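Local coordinates for probable antibiotics synthesis protein (Thermus thermophilus, PDB 1V70), which is of unknown function but has a cupin fold, probably binds a metal ion and may take part in antibiotic synthesis, at residues G38-V43 and G86-S91; D50-A55 and G74-A79; Y54-E59 and P94-V99. All blocks are in the same frame, centred on the assembly; numbering follows the deposited sequence. Where two conformers were deposited one is given.

Contact 1. Residues G38-V43 and G86-S91; sequences GQAQKV and GVRNES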
loop_
_atom_site.group_PDB
_atom_site.type_symbol
_atom_site.label_atom_id
_atom_site.label_comp_id
_atom_site.label_asym_id
_atom_site.label_seq_id
_atom_site.Cartn_x
_atom_site.Cartn_y
_atom_site.Cartn_z
ATOM N N GLY A 38 6.359 -5.975 -21.427
ATOM C CA GLY A 38 7.084 -7.226 -21.559
ATOM C C GLY A 38 7.824 -7.677 -20.314
ATOM O O GLY A 38 8.256 -8.827 -20.228
ATOM N N GLN A 39 7.983 -6.785 -19.342
ATOM C CA GLN A 39 8.686 -7.148 -18.122
ATOM C C GLN A 39 7.754 -7.834 -17.134
ATOM O O GLN A 39 6.525 -7.767 -17.269
ATOM C CB GLN A 39 9.335 -5.911 -17.498
ATOM C CG GLN A 39 10.356 -5.267 -18.425
ATOM C CD GLN A 39 11.193 -4.215 -17.737
ATOM O OE1 GLN A 39 10.698 -3.462 -16.901
ATOM N NE2 GLN A 39 12.470 -4.144 -18.101
ATOM N N ALA A 40 8.335 -8.493 -16.141
ATOM C CA ALA A 40 7.530 -9.217 -15.175
ATOM C C ALA A 40 8.295 -9.661 -13.945
ATOM O O ALA A 40 9.529 -9.649 -13.917
ATOM C CB ALA A 40 6.927 -10.450 -15.855
ATOM N N GLN A 41 7.541 -10.024 -12.914
ATOM C CA GLN A 41 8.092 -10.617 -11.752
ATOM C C GLN A 41 7.792 -12.055 -11.907
ATOM O O GLN A 41 6.647 -12.478 -11.994
ATOM C CB GLN A 41 7.371 -10.088 -10.513
ATOM C CG GLN A 41 7.932 -10.814 -9.200
ATOM C CD GLN A 41 7.417 -10.179 -7.927
ATOM O OE1 GLN A 41 6.227 -10.113 -7.653
ATOM N NE2 GLN A 41 8.385 -9.743 -7.096
ATOM N N LYS A 42 8.820 -12.887 -12.015
ATOM C CA LYS A 42 8.610 -14.314 -12.227
ATOM C C LYS A 42 7.777 -14.898 -11.101
ATOM O O LYS A 42 7.807 -14.412 -9.970
ATOM C CB LYS A 42 9.947 -15.060 -12.302
ATOM C CG LYS A 42 10.922 -14.531 -13.336
ATOM C CD LYS A 42 12.204 -15.354 -13.330
ATOM C CE LYS A 42 13.229 -14.802 -14.304
ATOM N NZ LYS A 42 13.631 -13.412 -13.946
ATOM N N VAL A 43 7.031 -15.949 -11.421
ATOM C CA VAL A 43 6.188 -16.608 -10.441
ATOM C C VAL A 43 7.044 -17.209 -9.341
ATOM O O VAL A 43 8.063 -17.847 -9.610
ATOM C CB VAL A 43 5.358 -17.726 -11.094
ATOM C CG1 VAL A 43 4.547 -18.467 -10.041
ATOM C CG2 VAL A 43 4.445 -17.129 -12.151
ATOM N N GLY A 86 2.809 -13.983 -9.372
ATOM C CA GLY A 86 3.689 -13.176 -10.192
ATOM C C GLY A 86 2.884 -12.099 -10.882
ATOM O O GLY A 86 1.660 -12.046 -10.744
ATOM N N VAL A 87 3.564 -11.229 -11.615
ATOM C CA VAL A 87 2.891 -10.160 -12.339
ATOM C C VAL A 87 3.636 -9.905 -13.640
ATOM O O VAL A 87 4.867 -9.946 -13.678
ATOM C CB VAL A 87 2.809 -8.852 -11.492
ATOM C CG1 VAL A 87 4.201 -8.317 -11.192
ATOM C CG2 VAL A 87 1.983 -7.819 -12.217
ATOM N N ARG A 88 2.887 -9.664 -14.710
ATOM C CA ARG A 88 3.438 -9.466 -16.049
ATOM C C ARG A 88 2.836 -8.226 -16.701
ATOM O O ARG A 88 1.638 -7.983 -16.637
ATOM C CB ARG A 88 3.117 -10.682 -16.923
ATOM C CG ARG A 88 3.442 -12.019 -16.270
ATOM C CD ARG A 88 3.306 -13.189 -17.252
ATOM N NE ARG A 88 2.123 -13.030 -18.105
ATOM C CZ ARG A 88 1.009 -13.719 -17.772
ATOM N NH1 ARG A 88 0.988 -14.457 -16.675
ATOM N NH2 ARG A 88 -0.063 -13.662 -18.576
ATOM N N ASN A 89 3.647 -7.427 -17.383
ATOM C CA ASN A 89 3.107 -6.292 -18.105
ATOM C C ASN A 89 2.948 -6.742 -19.552
ATOM O O ASN A 89 3.925 -6.809 -20.301
ATOM C CB ASN A 89 4.046 -5.085 -18.043
ATOM C CG ASN A 89 3.450 -3.862 -18.707
ATOM O OD1 ASN A 89 2.462 -3.966 -19.436
ATOM N ND2 ASN A 89 4.047 -2.699 -18.469
ATOM N N GLU A 90 1.719 -7.076 -19.931
ATOM C CA GLU A 90 1.438 -7.526 -21.292
ATOM C C GLU A 90 0.833 -6.402 -22.130
ATOM O O GLU A 90 0.338 -6.628 -23.226
ATOM C CB GLU A 90 0.450 -8.707 -21.255
ATOM C CG GLU A 90 1.016 -9.979 -20.592
ATOM C CD GLU A 90 2.214 -10.519 -21.350
ATOM O OE1 GLU A 90 2.431 -10.124 -22.489
ATOM O OE2 GLU A 90 2.919 -11.351 -20.789
ATOM N N SER A 91 0.885 -5.179 -21.612
ATOM C CA SER A 91 0.350 -4.023 -22.322
ATOM C C SER A 91 1.444 -3.361 -23.149
ATOM O O SER A 91 2.578 -3.834 -23.185
ATOM C CB SER A 91 -0.214 -3.000 -21.334
ATOM O OG SER A 91 0.830 -2.269 -20.707
HETATM O O HOH W 1 5.691 -10.016 -19.650
#

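Contact 2. Residues D50-A55 and G74-A79; sequences DKVYYA and GMAAFA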
loop_
_atom_site.group_PDB
_atom_site.type_symbol
_atom_site.label_atom_id
_atom_site.label_comp_id
_atom_site.label_asym_id
_atom_site.label_seq_id
_atom_site.Cartn_x
_atom_site.Cartn_y
_atom_site.Cartn_z
ATOM N N ASP A 50 2.869 -12.772 3.114
ATOM C CA ASP A 50 1.731 -12.452 2.265
ATOM C C ASP A 50 2.174 -11.259 1.429
ATOM O O ASP A 50 3.028 -10.482 1.853
ATOM C CB ASP A 50 0.499 -12.052 3.086
ATOM C CG ASP A 50 -0.096 -13.210 3.864
ATOM O OD1 ASP A 50 -0.038 -14.356 3.378
ATOM O OD2 ASP A 50 -0.643 -12.966 4.958
ATOM N N LYS A 51 1.603 -11.117 0.240
ATOM C CA LYS A 51 1.952 -9.997 -0.620
ATOM C C LYS A 51 0.704 -9.397 -1.246
ATOM O O LYS A 51 -0.247 -10.109 -1.562
ATOM C CB LYS A 51 2.920 -10.447 -1.724
ATOM C CG LYS A 51 3.316 -9.329 -2.678
ATOM C CD LYS A 51 4.152 -9.842 -3.836
ATOM C CE LYS A 51 5.490 -10.367 -3.360
ATOM N NZ LYS A 51 6.299 -10.875 -4.499
ATOM N N VAL A 52 0.700 -8.080 -1.400
ATOM C CA VAL A 52 -0.418 -7.392 -2.029
ATOM C C VAL A 52 0.113 -6.457 -3.108
ATOM O O VAL A 52 1.034 -5.669 -2.865
ATOM C CB VAL A 52 -1.238 -6.546 -1.025
ATOM C CG1 VAL A 52 -2.360 -5.814 -1.758
ATOM C CG2 VAL A 52 -1.818 -7.437 0.061
ATOM N N TYR A 53 -0.457 -6.570 -4.304
ATOM C CA TYR A 53 -0.099 -5.725 -5.441
ATOM C C TYR A 53 -1.202 -4.686 -5.607
ATOM O O TYR A 53 -2.384 -5.036 -5.591
ATOM C CB TYR A 53 -0.061 -6.528 -6.743
ATOM C CG TYR A 53 0.979 -7.615 -6.836
ATOM C CD1 TYR A 53 2.313 -7.317 -7.121
ATOM C CD2 TYR A 53 0.614 -8.953 -6.715
ATOM C CE1 TYR A 53 3.254 -8.330 -7.292
ATOM C CE2 TYR A 53 1.544 -9.971 -6.882
ATOM C CZ TYR A 53 2.857 -9.654 -7.175
ATOM O OH TYR A 53 3.764 -10.669 -7.379
ATOM N N TYR A 54 -0.828 -3.421 -5.769
ATOM C CA TYR A 54 -1.797 -2.348 -5.991
ATOM C C TYR A 54 -1.334 -1.580 -7.227
ATOM O O TYR A 54 -0.180 -1.153 -7.302
ATOM C CB TYR A 54 -1.862 -1.402 -4.790
ATOM C CG TYR A 54 -2.734 -0.186 -5.036
ATOM C CD1 TYR A 54 -4.123 -0.295 -5.082
ATOM C CD2 TYR A 54 -2.166 1.069 -5.256
ATOM C CE1 TYR A 54 -4.926 0.816 -5.343
ATOM C CE2 TYR A 54 -2.960 2.185 -5.518
ATOM C CZ TYR A 54 -4.337 2.051 -5.560
ATOM O OH TYR A 54 -5.127 3.152 -5.807
ATOM N N ALA A 55 -2.219 -1.418 -8.204
ATOM C CA ALA A 55 -1.855 -0.710 -9.431
ATOM C C ALA A 55 -1.967 0.808 -9.304
ATOM O O ALA A 55 -3.050 1.346 -9.061
ATOM C CB ALA A 55 -2.718 -1.209 -10.597
ATOM N N GLY A 74 -6.003 1.476 -9.276
ATOM C CA GLY A 74 -6.985 1.488 -8.206
ATOM C C GLY A 74 -7.367 0.105 -7.710
ATOM O O GLY A 74 -8.065 -0.026 -6.706
ATOM N N MET A 75 -6.906 -0.925 -8.413
ATOM C CA MET A 75 -7.202 -2.305 -8.040
ATOM C C MET A 75 -6.046 -2.953 -7.290
ATOM O O MET A 75 -4.876 -2.664 -7.559
ATOM C CB MET A 75 -7.519 -3.135 -9.286
ATOM C CG MET A 75 -8.805 -2.735 -9.993
ATOM S SD MET A 75 -9.059 -3.605 -11.555
ATOM C CE MET A 75 -9.328 -5.286 -10.978
ATOM N N ALA A 76 -6.386 -3.829 -6.350
ATOM C CA ALA A 76 -5.396 -4.546 -5.556
ATOM C C ALA A 76 -5.702 -6.038 -5.553
ATOM O O ALA A 76 -6.871 -6.444 -5.577
ATOM C CB ALA A 76 -5.384 -4.013 -4.123
ATOM N N ALA A 77 -4.649 -6.848 -5.521
ATOM C CA ALA A 77 -4.773 -8.302 -5.500
ATOM C C ALA A 77 -3.906 -8.854 -4.371
ATOM O O ALA A 77 -2.768 -8.410 -4.172
ATOM C CB ALA A 77 -4.336 -8.887 -6.835
ATOM N N PHE A 78 -4.449 -9.828 -3.648
ATOM C CA PHE A 78 -3.781 -10.455 -2.512
ATOM C C PHE A 78 -3.197 -11.830 -2.860
ATOM O O PHE A 78 -3.895 -12.688 -3.397
ATOM C CB PHE A 78 -4.797 -10.608 -1.373
ATOM C CG PHE A 78 -4.211 -11.110 -0.084
ATOM C CD1 PHE A 78 -3.529 -10.249 0.769
ATOM C CD2 PHE A 78 -4.349 -12.445 0.285
ATOM C CE1 PHE A 78 -2.992 -10.708 1.974
ATOM C CE2 PHE A 78 -3.816 -12.914 1.487
ATOM C CZ PHE A 78 -3.138 -12.044 2.331
ATOM N N ALA A 79 -1.921 -12.032 -2.547
ATOM C CA ALA A 79 -1.249 -13.306 -2.793
ATOM C C ALA A 79 -0.834 -13.858 -1.431
ATOM O O ALA A 79 0.176 -13.448 -0.859
ATOM C CB ALA A 79 -0.024 -13.097 -3.675
#

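Contact 3. Residues Y54-E59 and P94-V99; sequences YALEGE and PALLLV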
loop_
_atom_site.group_PDB
_atom_site.type_symbol
_atom_site.label_atom_id
_atom_site.label_comp_id
_atom_site.label_asym_id
_atom_site.label_seq_id
_atom_site.Cartn_x
_atom_site.Cartn_y
_atom_site.Cartn_z
ATOM N N TYR A 54 -0.828 -3.421 -5.769
ATOM C CA TYR A 54 -1.797 -2.348 -5.991
ATOM C C TYR A 54 -1.334 -1.580 -7.227
ATOM O O TYR A 54 -0.180 -1.153 -7.302
ATOM C CB TYR A 54 -1.862 -1.402 -4.790
ATOM C CG TYR A 54 -2.734 -0.186 -5.036
ATOM C CD1 TYR A 54 -4.123 -0.295 -5.082
ATOM C CD2 TYR A 54 -2.166 1.069 -5.256
ATOM C CE1 TYR A 54 -4.926 0.816 -5.343
ATOM C CE2 TYR A 54 -2.960 2.185 -5.518
ATOM C CZ TYR A 54 -4.337 2.051 -5.560
ATOM O OH TYR A 54 -5.127 3.152 -5.807
ATOM N N ALA A 55 -2.219 -1.418 -8.204
ATOM C CA ALA A 55 -1.855 -0.710 -9.431
ATOM C C ALA A 55 -1.967 0.808 -9.304
ATOM O O ALA A 55 -3.050 1.346 -9.061
ATOM C CB ALA A 55 -2.718 -1.209 -10.597
ATOM N N LEU A 56 -0.834 1.491 -9.465
ATOM C CA LEU A 56 -0.782 2.950 -9.393
ATOM C C LEU A 56 -0.977 3.543 -10.786
ATOM O O LEU A 56 -1.696 4.529 -10.958
ATOM C CB LEU A 56 0.568 3.408 -8.836
ATOM C CG LEU A 56 0.876 3.057 -7.380
ATOM C CD1 LEU A 56 2.358 3.278 -7.110
ATOM C CD2 LEU A 56 0.016 3.904 -6.450
ATOM N N GLU A 57 -0.323 2.939 -11.774
ATOM C CA GLU A 57 -0.357 3.395 -13.175
ATOM C C GLU A 57 -0.291 2.198 -14.098
ATOM O O GLU A 57 0.405 1.223 -13.845
ATOM C CB GLU A 57 0.824 4.329 -13.504
ATOM C CG GLU A 57 0.945 5.559 -12.607
ATOM C CD GLU A 57 1.997 6.507 -13.172
ATOM O OE1 GLU A 57 3.062 6.035 -13.545
ATOM O OE2 GLU A 57 1.735 7.703 -13.226
ATOM N N GLY A 58 -0.980 2.273 -15.231
ATOM C CA GLY A 58 -0.925 1.200 -16.203
ATOM C C GLY A 58 -1.707 -0.026 -15.785
ATOM O O GLY A 58 -2.450 -0.006 -14.800
ATOM N N GLU A 59 -1.543 -1.104 -16.541
ATOM C CA GLU A 59 -2.232 -2.332 -16.184
ATOM C C GLU A 59 -1.305 -3.530 -16.353
ATOM O O GLU A 59 -0.451 -3.571 -17.229
ATOM C CB GLU A 59 -3.491 -2.476 -17.059
ATOM C CG GLU A 59 -3.182 -2.633 -18.555
ATOM C CD GLU A 59 -4.466 -2.650 -19.360
ATOM O OE1 GLU A 59 -4.490 -3.259 -20.420
ATOM O OE2 GLU A 59 -5.427 -2.009 -18.939
ATOM N N PRO A 94 4.055 1.475 -19.885
ATOM C CA PRO A 94 4.654 1.126 -18.595
ATOM C C PRO A 94 3.586 0.957 -17.516
ATOM O O PRO A 94 2.451 1.417 -17.666
ATOM C CB PRO A 94 5.569 2.316 -18.304
ATOM C CG PRO A 94 5.925 2.824 -19.676
ATOM C CD PRO A 94 4.596 2.751 -20.385
ATOM N N ALA A 95 3.954 0.286 -16.434
ATOM C CA ALA A 95 3.050 0.079 -15.312
ATOM C C ALA A 95 3.842 0.279 -14.028
ATOM O O ALA A 95 5.033 -0.042 -13.966
ATOM C CB ALA A 95 2.455 -1.328 -15.354
ATOM N N LEU A 96 3.177 0.822 -13.014
ATOM C CA LEU A 96 3.790 1.069 -11.715
ATOM C C LEU A 96 2.886 0.481 -10.642
ATOM O O LEU A 96 1.690 0.759 -10.612
ATOM C CB LEU A 96 3.948 2.571 -11.462
ATOM C CG LEU A 96 4.797 2.955 -10.247
ATOM C CD1 LEU A 96 6.228 2.468 -10.444
ATOM C CD2 LEU A 96 4.773 4.463 -10.067
ATOM N N LEU A 97 3.472 -0.320 -9.759
ATOM C CA LEU A 97 2.719 -0.962 -8.689
ATOM C C LEU A 97 3.296 -0.640 -7.327
ATOM O O LEU A 97 4.502 -0.439 -7.192
ATOM C CB LEU A 97 2.762 -2.485 -8.849
ATOM C CG LEU A 97 2.509 -3.070 -10.236
ATOM C CD1 LEU A 97 2.727 -4.573 -10.194
ATOM C CD2 LEU A 97 1.102 -2.723 -10.690
ATOM N N LEU A 98 2.422 -0.583 -6.328
ATOM C CA LEU A 98 2.824 -0.395 -4.943
ATOM C C LEU A 98 2.681 -1.831 -4.438
ATOM O O LEU A 98 1.592 -2.421 -4.513
ATOM C CB LEU A 98 1.864 0.544 -4.214
ATOM C CG LEU A 98 2.126 0.742 -2.717
ATOM C CD1 LEU A 98 3.547 1.226 -2.483
ATOM C CD2 LEU A 98 1.124 1.740 -2.163
ATOM N N VAL A 99 3.779 -2.399 -3.953
ATOM C CA VAL A 99 3.793 -3.786 -3.504
ATOM C C VAL A 99 4.233 -3.916 -2.058
ATOM O O VAL A 99 5.290 -3.408 -1.673
ATOM C CB VAL A 99 4.745 -4.624 -4.393
ATOM C CG1 VAL A 99 4.605 -6.105 -4.074
ATOM C CG2 VAL A 99 4.454 -4.356 -5.862
HETATM O O HOH W 2 0.273 -0.306 -18.778
#

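Contact 1. Residues G38-V43 and G86-S91
Gln41 and Val87 touch because Val87 sets CG1 between its backbone N and carbonyl carbon (chi1 63°), which brings Val87 CG1 to 3.7 Å from Gln41 CB. Gln41 in turn holds CG anti to its N (chi1 177°) and runs extended, in the conformer given, toward the hydroxyls of Tyr53 (OE1) and Tyr33 (NE2). The backbones of this pair are joined by Gln41 N to Val87 O at 2.8 Å and a weak return bond from Val87 N to Gln41 O at 3.3 Å. On the opposite face Ala40 CB sits tightly, 3.0 Å from Val87 O, and lies beside the aliphatic part of Arg88. That arginine turns its guanidinium away, meeting Glu90 OE2 in its own plane as a salt bridge and reaching Glu68 through NH1. Beyond the strands the pairing continues: Asn89 N donates almost straight (173°) to Gln39 O at 2.9 Å, and Gly38 N to Asn89 O at 2.8 Å. Ser91 N to Asn89 OD1 makes an Asx turn, and Ser91 OG donates to the same oxygen. Gly38-Val43, whose strand 40-43 is outermost in its sheet within this chain, fits the start of the first conserved cupin motif, and Asn89 fits the end of the second.

Contact 2. Residues D50-A55 and G74-A79
Strands 50-55 and 75-79 of the cupin beta-sandwich pair antiparallel, and Gly74-Ala79 fits the opening G(X)5 of the second conserved cupin motif. The register is regular: Lys51 with Ala79 and Tyr53 with Ala77 are hydrogen-bonded pairs, each joined by two N-H...O bonds, the shortest being Ala79 N to Lys51 O at 2.7 Å. Ala55 N to Met75 O continues the ladder, and Gly74 N to Ala55 O extends it to the loop residue before strand 75-79.

Packing between the segments is tight on the face of Val52, Tyr54, Ala76 and Phe78. Val52 CG2 comes up to the edge of the Phe78 ring, near its plane, 3.4 Å from CD1. Phe78 holds CG anti to its N (chi1 -174°), which carries the ring across to Asp50, whose CG lies 3.6 Å from Phe78 CZ with carboxylate and ring planes 55° apart. Asp50 OD2 is fixed by Arg27 and Ser25 of the second subunit, and Phe23 of that subunit meets the Phe78 ring.

The face of Lys51, Tyr53, Ala77 and Ala79 is looser between these two strands: Lys51 CB and Ala79 CB stand 4.4 Å apart. Its longer side chains lean instead on the other sheet and on strand 95-102, with Lys51 NZ bonded to His85 and Tyr53 packed on Leu97 and Val87. Met75, directed away from strand 50-55, is the one partly exposed residue, although its backbone belongs to a ladder that continues into the second subunit. At this end the Tyr54 ring extends along Gly74, with Ala76 CB at the ring edge 4.0 Å from Tyr54 CD1, and Tyr54 OH resting 3.5 Å from Gly74 CA.

Contact 3. Residues Y54-E59 and P94-V99
Tyr54 and Leu98 exchange two backbone bonds, Leu98 N to Tyr54 O at 2.8 Å and Tyr54 N to Leu98 O at 2.9 Å. Next along, Leu96 O is gripped twice: Leu56 N reaches it at 2.9 Å, with the donor tilted from the carbonyl plane, and Glu57 N at 3.2 Å, on a lone pair in that plane. Leu96 N answers to Glu57 O. Two residues, Leu56 and Glu57, thus face the single Leu96, which defines a classic beta bulge. It lies where the chain turns a corner at Leu56; the pairing runs on to Glu57 with the register shifted by one, and the chain then passes toward the other sheet of the cupin sandwich. Gly58 takes a positive phi (74°), and a water joins Glu59 N to Pro94 O at 3.0 Å from each.

Around this backbone, Leu56 holds CG anti to its carbonyl carbon (chi1 -66°), laying CD1 over the partner strand, 4.0 Å from both Leu96 CG and Leu98 CB. Glu57 and Leu96 run side by side in the same direction. On the face of Tyr54 and Leu96, Leu98 of the second subunit packs against Leu98. On the other face Leu97 CD2 packs alongside Ala55, 3.8 Å from Ala55 CA.

How the contacts relate
Contact 2 is the most thoroughly buried, and contact 3, on the same five-stranded sheet, is buried at its Tyr54-Leu98 end and open around Glu57-Glu59. The two share Tyr54 and Ala55, flank strand 50-55 with 75-79 and 95-102, and both touch the second subunit. Contact 1 belongs to the opposing four-stranded sheet, is partly buried, and meets no other chain. Backbone bonds join its segments, while its polar side chains, Gln41, Arg88 and Asn89, turn to partners outside the pairing or within their own segment; contact 2 relies on aromatic packing and contact 3 on leucines and a bulge. The sheets meet where Val87 CG2 packs 3.9 Å from Leu97 CD1.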